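Local coordinates for protein gamma-glutamyltransferase 1 Threonine peptidase. MEROPS family T03 (Pseudomonas nitroreducens, PDB 7D9E) that probably transfers gamma-glutamyl groups from donors to acceptors as a gamma-glutamyltranspeptidase of threonine peptidase family T03, an activity linked to theanine synthesis, at residues T159-A164 with F197-L202; K282-A287 with Y336-A341. All coordinates share one frame; numbering follows the deposited sequence.

Contact 1 (T159-A164 with F197-L202)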
# COMPACT_ATOMS: atom_id res chain seq x y z
N THR A 159 -26.42 8.87 0.02
CA THR A 159 -27.00 9.35 1.27
C THR A 159 -25.97 9.71 2.32
O THR A 159 -26.34 10.27 3.36
CB THR A 159 -28.01 8.35 1.85
OG1 THR A 159 -27.39 7.07 2.04
CG2 THR A 159 -29.19 8.17 0.90
N GLY A 160 -24.70 9.40 2.10
CA GLY A 160 -23.60 10.00 2.81
C GLY A 160 -22.94 9.07 3.82
O GLY A 160 -23.41 7.97 4.12
N PHE A 161 -21.80 9.54 4.32
CA PHE A 161 -21.10 8.94 5.45
C PHE A 161 -20.57 10.08 6.32
O PHE A 161 -20.47 11.22 5.87
CB PHE A 161 -19.93 8.05 4.99
CG PHE A 161 -18.79 8.83 4.43
CD1 PHE A 161 -18.81 9.25 3.11
CD2 PHE A 161 -17.71 9.16 5.22
CE1 PHE A 161 -17.77 9.98 2.60
CE2 PHE A 161 -16.68 9.90 4.73
CZ PHE A 161 -16.71 10.32 3.41
N LYS A 162 -20.23 9.76 7.57
CA LYS A 162 -19.75 10.75 8.53
C LYS A 162 -18.24 10.92 8.41
O LYS A 162 -17.48 9.95 8.58
CB LYS A 162 -20.17 10.33 9.94
CG LYS A 162 -19.79 11.29 11.04
CD LYS A 162 -20.38 10.86 12.39
CE LYS A 162 -20.15 11.92 13.45
NZ LYS A 162 -20.14 11.36 14.83
N VAL A 163 -17.81 12.16 8.12
CA VAL A 163 -16.39 12.47 7.96
C VAL A 163 -15.68 12.38 9.31
O VAL A 163 -16.16 12.89 10.32
CB VAL A 163 -16.24 13.87 7.34
CG1 VAL A 163 -14.79 14.34 7.37
CG2 VAL A 163 -16.76 13.86 5.91
N ALA A 164 -14.53 11.72 9.32
CA ALA A 164 -13.72 11.53 10.51
C ALA A 164 -12.78 12.71 10.77
O ALA A 164 -12.39 13.43 9.86
CB ALA A 164 -12.89 10.25 10.33
N PHE A 197 -21.21 13.68 4.48
CA PHE A 197 -20.73 14.13 3.18
C PHE A 197 -21.32 13.22 2.12
O PHE A 197 -21.16 11.99 2.20
CB PHE A 197 -19.20 14.07 3.19
CG PHE A 197 -18.53 14.47 1.89
CD1 PHE A 197 -18.64 15.76 1.40
CD2 PHE A 197 -17.73 13.54 1.22
CE1 PHE A 197 -17.99 16.11 0.21
CE2 PHE A 197 -17.08 13.90 0.04
CZ PHE A 197 -17.21 15.17 -0.44
N LYS A 198 -22.02 13.82 1.15
CA LYS A 198 -22.66 13.11 0.05
C LYS A 198 -21.95 13.39 -1.26
O LYS A 198 -21.40 14.47 -1.48
CB LYS A 198 -24.14 13.51 -0.09
CG LYS A 198 -24.93 13.33 1.21
CD LYS A 198 -26.37 13.79 1.09
CE LYS A 198 -27.09 13.61 2.42
NZ LYS A 198 -28.52 14.02 2.34
N GLN A 199 -22.00 12.41 -2.16
CA GLN A 199 -21.28 12.46 -3.43
C GLN A 199 -22.16 11.95 -4.56
O GLN A 199 -21.99 10.84 -5.06
CB GLN A 199 -19.95 11.70 -3.35
CG GLN A 199 -19.09 12.12 -2.20
CD GLN A 199 -17.85 11.26 -2.04
OE1 GLN A 199 -16.88 11.38 -2.80
NE2 GLN A 199 -17.90 10.35 -1.09
N PRO A 200 -23.09 12.79 -5.02
CA PRO A 200 -24.07 12.31 -6.01
C PRO A 200 -23.49 11.96 -7.36
O PRO A 200 -23.95 11.00 -7.99
CB PRO A 200 -25.10 13.45 -6.07
CG PRO A 200 -24.38 14.63 -5.54
CD PRO A 200 -23.43 14.12 -4.50
N GLU A 201 -22.49 12.71 -7.86
CA GLU A 201 -21.90 12.36 -9.15
C GLU A 201 -21.20 11.01 -9.07
O GLU A 201 -21.30 10.18 -9.98
CB GLU A 201 -20.91 13.45 -9.59
CG GLU A 201 -21.56 14.77 -9.99
CD GLU A 201 -20.61 15.69 -10.74
OE1 GLU A 201 -19.38 15.52 -10.59
OE2 GLU A 201 -21.09 16.60 -11.44
N LEU A 202 -20.50 10.77 -7.96
CA LEU A 202 -19.83 9.49 -7.79
C LEU A 202 -20.84 8.36 -7.68
O LEU A 202 -20.59 7.25 -8.17
CB LEU A 202 -18.96 9.55 -6.53
CG LEU A 202 -18.14 8.32 -6.20
CD1 LEU A 202 -17.20 7.98 -7.37
CD2 LEU A 202 -17.37 8.49 -4.91
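Thr159 meets Lys198 through its backbone: the extended lysine chain runs past it, and Lys198 CE comes to 3.5 Å from Thr159 O. Gly160 is where the chain leaves helix 146-159, at positive phi. Its CA approaches Phe197 O to 3.2 Å in a CA-H...O contact, and Lys198 CG lies 3.9 Å from the same Gly160 CA. A beta carbon here would press on both of these neighbours and on the preceding carbonyl oxygen, so the backbone angles here call for a residue without a side chain. Phe161 pairs with Phe197 as an antiparallel hydrogen-bonded pair, the core of a two-stranded ribbon. The bond from Phe197 N to Phe161 O is 2.9 Å and nearly straight (165°), whereas the return bond from Phe161 N to Phe197 O is weak at 3.3 Å. Both phenylalanines lie on one face of the ribbon, side by side and pointing the same way. With chi1 at 70°, the Phe161 ring is held over its own backbone and brought near the partner strand, where CE1 reaches the edge of the Phe197 ring, 3.8 Å from CD2. The Gln199 amide approaches the edge of the Phe161 ring, its plane turned 57° from the ring, with NE2 3.7 Å from CE1; that NE2 hydrogen-bonds Val66 O in helix 53-67. Val163 then sets its CG2 branch 3.7 Å from Phe197 CB, and its backbone bonds to Gly194 and Glu195 carry the pairing past the strand. Phe197 also meets the ring of Phe188. The chemistry is thus divided between an uneven backbone pairing, one good bond and one weak, and a buried aromatic pair: the ribbon joins the end of helix 146-159 to the start of helix 200-212, with Gln199 at the N-cap, while the lysine remains at the exposed margin.

Contact 2 (K282-A287 with Y336-A341)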
# COMPACT_ATOMS: atom_id res chain seq x y z
N LYS A 282 17.35 -11.29 9.32
CA LYS A 282 17.10 -11.38 10.76
C LYS A 282 17.29 -12.80 11.26
O LYS A 282 17.84 -13.01 12.35
CB LYS A 282 15.70 -10.87 11.12
CG LYS A 282 15.40 -11.02 12.60
CD LYS A 282 14.12 -10.32 12.99
CE LYS A 282 14.05 -10.13 14.49
NZ LYS A 282 14.11 -11.44 15.19
N GLU A 283 16.84 -13.79 10.49
CA GLU A 283 17.04 -15.18 10.88
C GLU A 283 18.53 -15.53 10.93
O GLU A 283 18.99 -16.22 11.85
CB GLU A 283 16.30 -16.13 9.94
CG GLU A 283 14.77 -16.00 9.99
CD GLU A 283 14.12 -16.72 11.16
OE1 GLU A 283 13.94 -17.96 11.09
OE2 GLU A 283 13.75 -16.04 12.14
N GLN A 284 19.30 -15.06 9.94
CA GLN A 284 20.73 -15.32 9.92
C GLN A 284 21.41 -14.74 11.15
O GLN A 284 22.40 -15.30 11.64
CB GLN A 284 21.33 -14.70 8.66
CG GLN A 284 21.17 -15.53 7.42
CD GLN A 284 21.63 -16.96 7.60
OE1 GLN A 284 22.80 -17.21 7.90
NE2 GLN A 284 20.71 -17.90 7.46
N ARG A 285 20.91 -13.61 11.65
CA ARG A 285 21.48 -12.92 12.80
C ARG A 285 20.75 -13.23 14.11
O ARG A 285 20.75 -12.40 15.02
CB ARG A 285 21.52 -11.40 12.55
CG ARG A 285 22.31 -10.96 11.32
CD ARG A 285 23.73 -11.52 11.33
NE ARG A 285 24.54 -11.07 12.47
CZ ARG A 285 25.58 -10.23 12.41
NH1 ARG A 285 26.02 -9.75 11.25
NH2 ARG A 285 26.22 -9.91 13.52
N ALA A 286 20.18 -14.43 14.23
CA ALA A 286 19.39 -14.75 15.42
C ALA A 286 20.22 -14.64 16.69
O ALA A 286 19.71 -14.23 17.74
CB ALA A 286 18.82 -16.17 15.31
N ALA A 287 21.51 -14.98 16.64
CA ALA A 287 22.30 -14.91 17.86
C ALA A 287 22.40 -13.47 18.37
O ALA A 287 22.46 -13.25 19.59
CB ALA A 287 23.69 -15.51 17.66
N TYR A 336 23.18 -15.23 -0.93
CA TYR A 336 23.26 -13.77 -0.95
C TYR A 336 22.75 -13.18 0.36
O TYR A 336 23.37 -12.29 0.94
CB TYR A 336 22.45 -13.26 -2.14
CG TYR A 336 22.38 -11.75 -2.21
CD1 TYR A 336 23.49 -11.01 -2.59
CD2 TYR A 336 21.22 -11.09 -1.88
CE1 TYR A 336 23.44 -9.65 -2.66
CE2 TYR A 336 21.16 -9.70 -1.94
CZ TYR A 336 22.28 -9.00 -2.33
OH TYR A 336 22.25 -7.63 -2.40
N ILE A 337 21.60 -13.67 0.83
CA ILE A 337 21.06 -13.21 2.11
C ILE A 337 22.06 -13.45 3.23
O ILE A 337 22.23 -12.60 4.12
CB ILE A 337 19.70 -13.88 2.36
CG1 ILE A 337 18.65 -13.27 1.43
CG2 ILE A 337 19.31 -13.76 3.84
CD1 ILE A 337 17.37 -14.07 1.31
N ALA A 338 22.77 -14.58 3.21
CA ALA A 338 23.79 -14.82 4.22
C ALA A 338 24.92 -13.80 4.11
O ALA A 338 25.42 -13.31 5.13
CB ALA A 338 24.34 -16.24 4.11
N LYS A 339 25.36 -13.50 2.89
CA LYS A 339 26.42 -12.52 2.71
C LYS A 339 26.01 -11.15 3.23
O LYS A 339 26.77 -10.48 3.94
CB LYS A 339 26.82 -12.44 1.23
CG LYS A 339 27.98 -11.51 0.96
N ARG A 340 24.80 -10.70 2.88
CA ARG A 340 24.36 -9.39 3.32
C ARG A 340 24.16 -9.36 4.83
O ARG A 340 24.43 -8.34 5.47
CB ARG A 340 23.06 -8.99 2.60
CG ARG A 340 23.25 -8.85 1.11
CD ARG A 340 24.12 -7.65 0.78
NE ARG A 340 23.33 -6.43 0.56
CZ ARG A 340 23.86 -5.24 0.30
NH1 ARG A 340 25.18 -5.07 0.29
NH2 ARG A 340 23.07 -4.21 0.05
N ALA A 341 23.70 -10.47 5.41
CA ALA A 341 23.57 -10.55 6.86
C ALA A 341 24.92 -10.36 7.53
O ALA A 341 24.99 -9.79 8.62
CB ALA A 341 22.98 -11.89 7.26
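Gln284 and Ala341 make the closest apolar approach between the last turn of helix 271-284 and helix 334-343: their CB atoms stand 3.5 Å apart, with the alanine methyl directed at the glutamine. With CG anti to the carbonyl carbon (chi1 -81°), the CG of Gln284 lies near the backbone of helix 334-343, 4.2 Å from Ala338 CA and 4.4 Å from Ile337 CG2. The small side chains of Ala338 and Ala341 are consistent with this close approach. The polar part of the contact belongs to Arg285, the first residue to leave helical geometry after helix 271-284. Its first bond points to neither side of the contact; turns at chi2 and chi3 (-62°) bring the guanidinium to the end of helix 334-343. There NH1 donates to Ala341 O at 2.8 Å, with an N-H...O angle of 156°; the oxygen lies in the guanidinium plane, at its edge. The aliphatic CD comes alongside, 3.5 Å from the same Ala341 O. Lying near the C-terminal end of its helix, this carbonyl would probably be drawn to a positive charge. Further out, NE forms a salt bridge with Asp288, which together with the NH1 bond probably limits turning of the guanidinium, and Val344 O gives NH1 a second, weak bond. A leucine in its place would probably leave Ala341 O without its charged donor and Asp288 without its salt-bridge mate. Around this, Ile281 of helix 271-284 touches Ile337, Arg340 and Ala341, while Tyr336 and Arg340 both reach Asp313 of helix 297-317. The contact therefore joins the end of helix 271-284 to the flank of helix 334-343, which is tied in turn to helix 297-317 through Asp313.

Overall arrangement
Contacts 1 and 2 stand on opposite sides of the chain's centre, their own centres 50 Å apart and their nearest atoms about 34 Å apart, so neither touches the other. They follow each other in sequence, contact 1 closing before contact 2 opens. Their character differs: 159-164 with 197-202 is a strand pairing with aromatic residues, partly buried, its centre about 23 Å from the centre of the chain, whereas 282-287 with 336-341 is a surface helix packing, its centre about 29 Å from that point. The inhibitor L-DON bound in this structure takes no part in the bonds described for either contact, and both lie well away from the centre of the chain, in its outer parts.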